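Local coordinates for protein putative tRNA synthase (Salmonella typhimurium, PDB 3DQQ) that probably catalyses the ATP-dependent phosphorylation of 3-oxo-tetronate to 3-oxo-tetronate 4-phosphate, at residues A[307-312]-A[415-420]; A[356-361]-A[410-415]. All blocks are in the same frame, centred on the assembly; numbering follows the deposited sequence.

Contact 1: residues A[307-312]-A[415-420]; sequences SELAPM and AQREFQ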
loop_
_atom_site.group_PDB
_atom_site.type_symbol
_atom_site.label_atom_id
_atom_site.label_comp_id
_atom_site.label_asym_id
_atom_site.label_seq_id
_atom_site.Cartn_x
_atom_site.Cartn_y
_atom_site.Cartn_z
ATOM N N SER A 307 -8.706 -14.060 30.829
ATOM C CA SER A 307 -8.722 -15.053 29.779
ATOM C C SER A 307 -7.361 -15.659 29.852
ATOM O O SER A 307 -6.464 -15.107 30.487
ATOM C CB SER A 307 -8.920 -14.402 28.411
ATOM O OG SER A 307 -8.000 -13.344 28.224
ATOM N N GLU A 308 -7.200 -16.809 29.225
ATOM C CA GLU A 308 -5.890 -17.445 29.194
ATOM C C GLU A 308 -4.931 -16.542 28.370
ATOM O O GLU A 308 -3.983 -15.977 28.923
ATOM C CB GLU A 308 -6.012 -18.871 28.631
ATOM C CG GLU A 308 -4.667 -19.594 28.323
ATOM C CD GLU A 308 -4.853 -20.787 27.320
ATOM O OE1 GLU A 308 -5.817 -21.608 27.553
ATOM O OE2 GLU A 308 -4.031 -20.880 26.327
ATOM N N LEU A 309 -5.223 -16.371 27.079
ATOM C CA LEU A 309 -4.366 -15.591 26.195
ATOM C C LEU A 309 -4.556 -14.081 26.385
ATOM O O LEU A 309 -5.586 -13.638 26.881
ATOM C CB LEU A 309 -4.660 -15.967 24.758
ATOM C CG LEU A 309 -4.306 -17.384 24.334
ATOM C CD1 LEU A 309 -4.989 -17.662 23.017
ATOM C CD2 LEU A 309 -2.800 -17.572 24.192
ATOM N N ALA A 310 -3.565 -13.307 25.934
ATOM C CA ALA A 310 -3.539 -11.843 26.074
ATOM C C ALA A 310 -4.624 -11.150 25.231
ATOM O O ALA A 310 -4.795 -11.451 24.043
ATOM C CB ALA A 310 -2.151 -11.286 25.686
ATOM N N PRO A 311 -5.330 -10.184 25.830
ATOM C CA PRO A 311 -6.236 -9.327 25.100
ATOM C C PRO A 311 -5.537 -8.573 23.996
ATOM O O PRO A 311 -4.370 -8.249 24.123
ATOM C CB PRO A 311 -6.683 -8.333 26.158
ATOM C CG PRO A 311 -6.496 -9.025 27.433
ATOM C CD PRO A 311 -5.280 -9.831 27.250
ATOM N N MET A 312 -6.256 -8.301 22.917
ATOM C CA MET A 312 -5.714 -7.566 21.773
ATOM C C MET A 312 -6.406 -6.214 21.607
ATOM O O MET A 312 -7.619 -6.086 21.756
ATOM C CB MET A 312 -5.883 -8.366 20.506
ATOM C CG MET A 312 -5.357 -7.661 19.288
ATOM S SD MET A 312 -5.429 -8.726 17.847
ATOM C CE MET A 312 -3.752 -9.159 17.790
ATOM N N ALA A 415 3.913 -16.558 20.223
ATOM C CA ALA A 415 4.603 -15.633 21.111
ATOM C C ALA A 415 4.361 -15.946 22.584
ATOM O O ALA A 415 5.210 -15.715 23.422
ATOM C CB ALA A 415 4.147 -14.227 20.810
ATOM N N GLN A 416 3.181 -16.471 22.887
ATOM C CA GLN A 416 2.776 -16.731 24.247
ATOM C C GLN A 416 2.937 -18.189 24.622
ATOM O O GLN A 416 3.435 -18.504 25.682
ATOM C CB GLN A 416 1.311 -16.336 24.409
ATOM C CG GLN A 416 1.071 -14.853 24.571
ATOM C CD GLN A 416 -0.403 -14.479 24.553
ATOM O OE1 GLN A 416 -1.017 -14.354 23.499
ATOM N NE2 GLN A 416 -0.964 -14.280 25.719
ATOM N N ARG A 417 2.481 -19.071 23.745
ATOM C CA ARG A 417 2.340 -20.494 24.055
ATOM C C ARG A 417 3.660 -21.235 24.038
ATOM O O ARG A 417 3.866 -22.174 24.801
ATOM C CB ARG A 417 1.419 -21.165 23.036
ATOM C CG ARG A 417 -0.041 -20.831 23.201
ATOM C CD ARG A 417 -0.766 -21.794 24.114
ATOM N NE ARG A 417 -2.200 -21.492 24.178
ATOM C CZ ARG A 417 -3.069 -21.713 23.182
ATOM N NH1 ARG A 417 -2.695 -22.227 21.998
ATOM N NH2 ARG A 417 -4.338 -21.401 23.368
ATOM N N GLU A 418 4.553 -20.829 23.147
ATOM C CA GLU A 418 5.881 -21.420 23.111
ATOM C C GLU A 418 6.874 -20.742 24.040
ATOM O O GLU A 418 8.053 -20.995 23.934
ATOM C CB GLU A 418 6.392 -21.452 21.680
ATOM C CG GLU A 418 5.593 -22.452 20.863
ATOM C CD GLU A 418 5.608 -22.164 19.358
ATOM O OE1 GLU A 418 6.684 -21.743 18.811
ATOM O OE2 GLU A 418 4.540 -22.378 18.717
ATOM N N PHE A 419 6.418 -19.901 24.959
ATOM C CA PHE A 419 7.325 -19.266 25.884
ATOM C C PHE A 419 6.634 -19.039 27.187
ATOM O O PHE A 419 5.965 -18.070 27.368
ATOM C CB PHE A 419 7.813 -17.951 25.313
ATOM C CG PHE A 419 8.488 -18.099 24.008
ATOM C CD1 PHE A 419 9.853 -18.302 23.941
ATOM C CD2 PHE A 419 7.756 -18.098 22.836
ATOM C CE1 PHE A 419 10.487 -18.468 22.722
ATOM C CE2 PHE A 419 8.384 -18.273 21.615
ATOM C CZ PHE A 419 9.760 -18.455 21.565
ATOM N N GLN A 420 6.824 -19.922 28.132
ATOM C CA GLN A 420 5.980 -19.896 29.272
ATOM C C GLN A 420 6.520 -19.072 30.435
ATOM O O GLN A 420 6.063 -17.960 30.663
ATOM C CB GLN A 420 5.694 -21.329 29.691
ATOM C CG GLN A 420 5.035 -22.168 28.589
ATOM C CD GLN A 420 3.526 -21.968 28.507
ATOM O OE1 GLN A 420 2.822 -21.912 29.528
ATOM N NE2 GLN A 420 3.022 -21.873 27.290
#
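Glu308 and Arg417 form a salt bridge on the exposed side of this loop-to-helix contact, where the irregular segment 307-312, leading from helix 288-304 into strand 312-314, meets the last turn of helix 411-417 in the alpha/beta nucleotide-binding domain. Just before it, Ser307 OG donates to Leu309 O at 2.8 Å, tying a side chain of the loop to its own backbone two residues on. Glu308, with CG anti to the backbone N (chi1 171°) and an extended chain, carries its carboxylate across to the helix. Arg417, bent at chi2 (-90°), meets it side-on, with two nitrogens on one oxygen: NE lies 2.9 Å and NH2 3.0 Å from Glu308 OE2. That oxygen sits close to the guanidinium plane, while the two flat groups are turned 53° apart. Long, flexible charged chains suit this exposed side of the contact, since they can span the distance between loop and helix end. Leu309, buried beneath the bridge, divides its two methyls between neighbours: CD1 touches Arg417 NH2 at 3.8 Å, whereas CD2 lies 3.9 Å from Gln416 CD. Its branched apolar end thus fills the angle between the two helix residues, and it also touches His274 and Tyr271. Ala310 comes next, its small methyl directed at the helix, which allows the extended chain of the buried Gln416 to come in close: Gln416 CD stands 3.8 Å from Ala310 CB.

Contact 2: residues A[356-361]-A[410-415]; sequences RFIVAG and SFFIRA
Ile358 packs against Phe411, Phe412 and Ala415 where a strand and a helix run nearly antiparallel, the axes of segments 356-360 and 411-415 lying 159° apart and 9.9 Å from each other. This is alpha/beta layer packing in the nucleotide-binding domain: strand 356-360, flanked by strands 253-257 and 398-402, is covered by helix 411-417. From CB, Ile358 points toward the helix and splits into two branches. CG2, anti to the backbone N, rests over the junction of the two aromatic rings, 3.6 Å from Phe412 CD1 and 3.9 Å from Phe411 CE2, meeting both obliquely. The other branch runs through CG1 to CD1, which touches Ala415 CB at 3.9 Å one helical turn beyond Phe411. A beta-branched residue thus suits the strand, because its two arms serve three helix residues at once, and the small Ala415 lets the helix backbone come close to the methyl. Phe412 carries most of the aromatic share and Phe411 adds a single edge carbon, CE2; no hydrogen bond joins the two segments. Two residues further along the strand, short Ala360 accommodates the far end of a ring: its CB lies at the edge of Phe412, near the ring plane and 3.9 Å from CZ.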
loop_
_atom_site.group_PDB
_atom_site.type_symbol
_atom_site.label_atom_id
_atom_site.label_comp_id
_atom_site.label_asym_id
_atom_site.label_seq_id
_atom_site.Cartn_x
_atom_site.Cartn_y
_atom_site.Cartn_z
ATOM N N ARG A 356 4.357 -8.015 29.440
ATOM C CA ARG A 356 4.729 -8.479 28.125
ATOM C C ARG A 356 3.909 -7.800 27.038
ATOM O O ARG A 356 2.704 -7.881 27.049
ATOM C CB ARG A 356 4.468 -9.966 28.044
ATOM C CG ARG A 356 5.495 -10.780 28.789
ATOM C CD ARG A 356 5.310 -12.271 28.552
ATOM N NE ARG A 356 4.146 -12.693 29.303
ATOM C CZ ARG A 356 3.348 -13.707 28.992
ATOM N NH1 ARG A 356 3.560 -14.483 27.935
ATOM N NH2 ARG A 356 2.334 -13.962 29.784
ATOM N N PHE A 357 4.572 -7.176 26.073
ATOM C CA PHE A 357 3.901 -6.433 25.030
ATOM C C PHE A 357 4.226 -7.030 23.669
ATOM O O PHE A 357 5.368 -6.982 23.217
ATOM C CB PHE A 357 4.393 -5.011 25.044
ATOM C CG PHE A 357 3.920 -4.214 26.201
ATOM C CD1 PHE A 357 2.962 -3.232 26.040
ATOM C CD2 PHE A 357 4.432 -4.425 27.467
ATOM C CE1 PHE A 357 2.520 -2.474 27.138
ATOM C CE2 PHE A 357 3.989 -3.669 28.559
ATOM C CZ PHE A 357 3.039 -2.696 28.386
ATOM N N ILE A 358 3.221 -7.587 23.011
ATOM C CA ILE A 358 3.378 -8.145 21.696
ATOM C C ILE A 358 2.870 -7.069 20.733
ATOM O O ILE A 358 1.708 -6.734 20.749
ATOM C CB ILE A 358 2.587 -9.473 21.586
ATOM C CG1 ILE A 358 3.058 -10.442 22.679
ATOM C CG2 ILE A 358 2.722 -10.097 20.182
ATOM C CD1 ILE A 358 2.156 -11.665 22.899
ATOM N N VAL A 359 3.748 -6.497 19.925
ATOM C CA VAL A 359 3.374 -5.328 19.145
ATOM C C VAL A 359 3.577 -5.614 17.653
ATOM O O VAL A 359 4.625 -6.130 17.250
ATOM C CB VAL A 359 4.202 -4.107 19.573
ATOM C CG1 VAL A 359 3.788 -2.868 18.796
ATOM C CG2 VAL A 359 4.079 -3.899 21.079
ATOM N N ALA A 360 2.559 -5.313 16.846
ATOM C CA ALA A 360 2.620 -5.466 15.390
ATOM C C ALA A 360 2.667 -4.077 14.745
ATOM O O ALA A 360 1.823 -3.218 15.028
ATOM C CB ALA A 360 1.430 -6.227 14.887
ATOM N N GLY A 361 3.677 -3.860 13.896
ATOM C CA GLY A 361 3.876 -2.597 13.192
ATOM C C GLY A 361 5.203 -1.969 13.603
ATOM O O GLY A 361 5.545 -1.965 14.791
ATOM N N SER A 410 -0.227 -17.567 13.123
ATOM C CA SER A 410 -0.455 -17.767 14.545
ATOM C C SER A 410 0.556 -17.053 15.447
ATOM O O SER A 410 0.638 -17.342 16.638
ATOM C CB SER A 410 -0.460 -19.264 14.838
ATOM O OG SER A 410 0.812 -19.801 14.561
ATOM N N PHE A 411 1.300 -16.107 14.894
ATOM C CA PHE A 411 2.330 -15.400 15.644
ATOM C C PHE A 411 1.935 -14.994 17.060
ATOM O O PHE A 411 2.658 -15.290 18.021
ATOM C CB PHE A 411 2.737 -14.158 14.891
ATOM C CG PHE A 411 3.769 -13.316 15.606
ATOM C CD1 PHE A 411 5.093 -13.693 15.633
ATOM C CD2 PHE A 411 3.417 -12.118 16.199
ATOM C CE1 PHE A 411 6.029 -12.914 16.264
ATOM C CE2 PHE A 411 4.344 -11.355 16.823
ATOM C CZ PHE A 411 5.654 -11.762 16.869
ATOM N N PHE A 412 0.791 -14.329 17.190
ATOM C CA PHE A 412 0.373 -13.795 18.476
ATOM C C PHE A 412 0.088 -14.896 19.488
ATOM O O PHE A 412 0.185 -14.658 20.712
ATOM C CB PHE A 412 -0.890 -12.935 18.349
ATOM C CG PHE A 412 -0.739 -11.709 17.514
ATOM C CD1 PHE A 412 0.381 -10.932 17.574
ATOM C CD2 PHE A 412 -1.761 -11.299 16.708
ATOM C CE1 PHE A 412 0.502 -9.793 16.807
ATOM C CE2 PHE A 412 -1.641 -10.129 15.931
ATOM C CZ PHE A 412 -0.511 -9.389 15.993
ATOM N N ILE A 413 -0.308 -16.078 19.003
ATOM C CA ILE A 413 -0.423 -17.224 19.903
ATOM C C ILE A 413 0.964 -17.783 20.230
ATOM O O ILE A 413 1.281 -17.990 21.396
ATOM C CB ILE A 413 -1.303 -18.355 19.353
ATOM C CG1 ILE A 413 -2.748 -17.918 19.284
ATOM C CG2 ILE A 413 -1.280 -19.525 20.273
ATOM C CD1 ILE A 413 -3.692 -19.049 19.058
ATOM N N ARG A 414 1.799 -18.005 19.216
ATOM C CA ARG A 414 3.071 -18.677 19.462
ATOM C C ARG A 414 3.897 -17.877 20.418
ATOM O O ARG A 414 4.454 -18.444 21.347
ATOM C CB ARG A 414 3.831 -18.965 18.167
ATOM C CG ARG A 414 2.993 -19.924 17.262
ATOM C CD ARG A 414 3.766 -20.601 16.111
ATOM N NE ARG A 414 4.616 -19.634 15.412
ATOM C CZ ARG A 414 5.908 -19.425 15.674
ATOM N NH1 ARG A 414 6.556 -20.112 16.619
ATOM N NH2 ARG A 414 6.558 -18.511 14.963
ATOM N N ALA A 415 3.913 -16.558 20.223
ATOM C CA ALA A 415 4.603 -15.633 21.111
ATOM C C ALA A 415 4.361 -15.946 22.584
ATOM O O ALA A 415 5.210 -15.715 23.422
ATOM C CB ALA A 415 4.147 -14.227 20.810
#

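The two contacts lie on the same helix, 411-417, with centres about 8 Å apart. Both segments of contact 2 fall between the outer ends of contact 1 in the sequence, sharing Ala415 with it. They touch, for example, where Gln416 CG of contact 1 lies 3.8 Å from Ile358 CD1 of contact 2. Contact 1 lies away from the probable ATP-binding residues, whereas contact 2 reaches the probable ATP site: strand 356-360 runs straight into Gly361, one of the residues inferred to bind ATP. The side chain of Ala360 is about 5 Å from that of Ser259, another inferred ATP-binding residue. One helix thus covers both this strand and the loop entering strand 312-314.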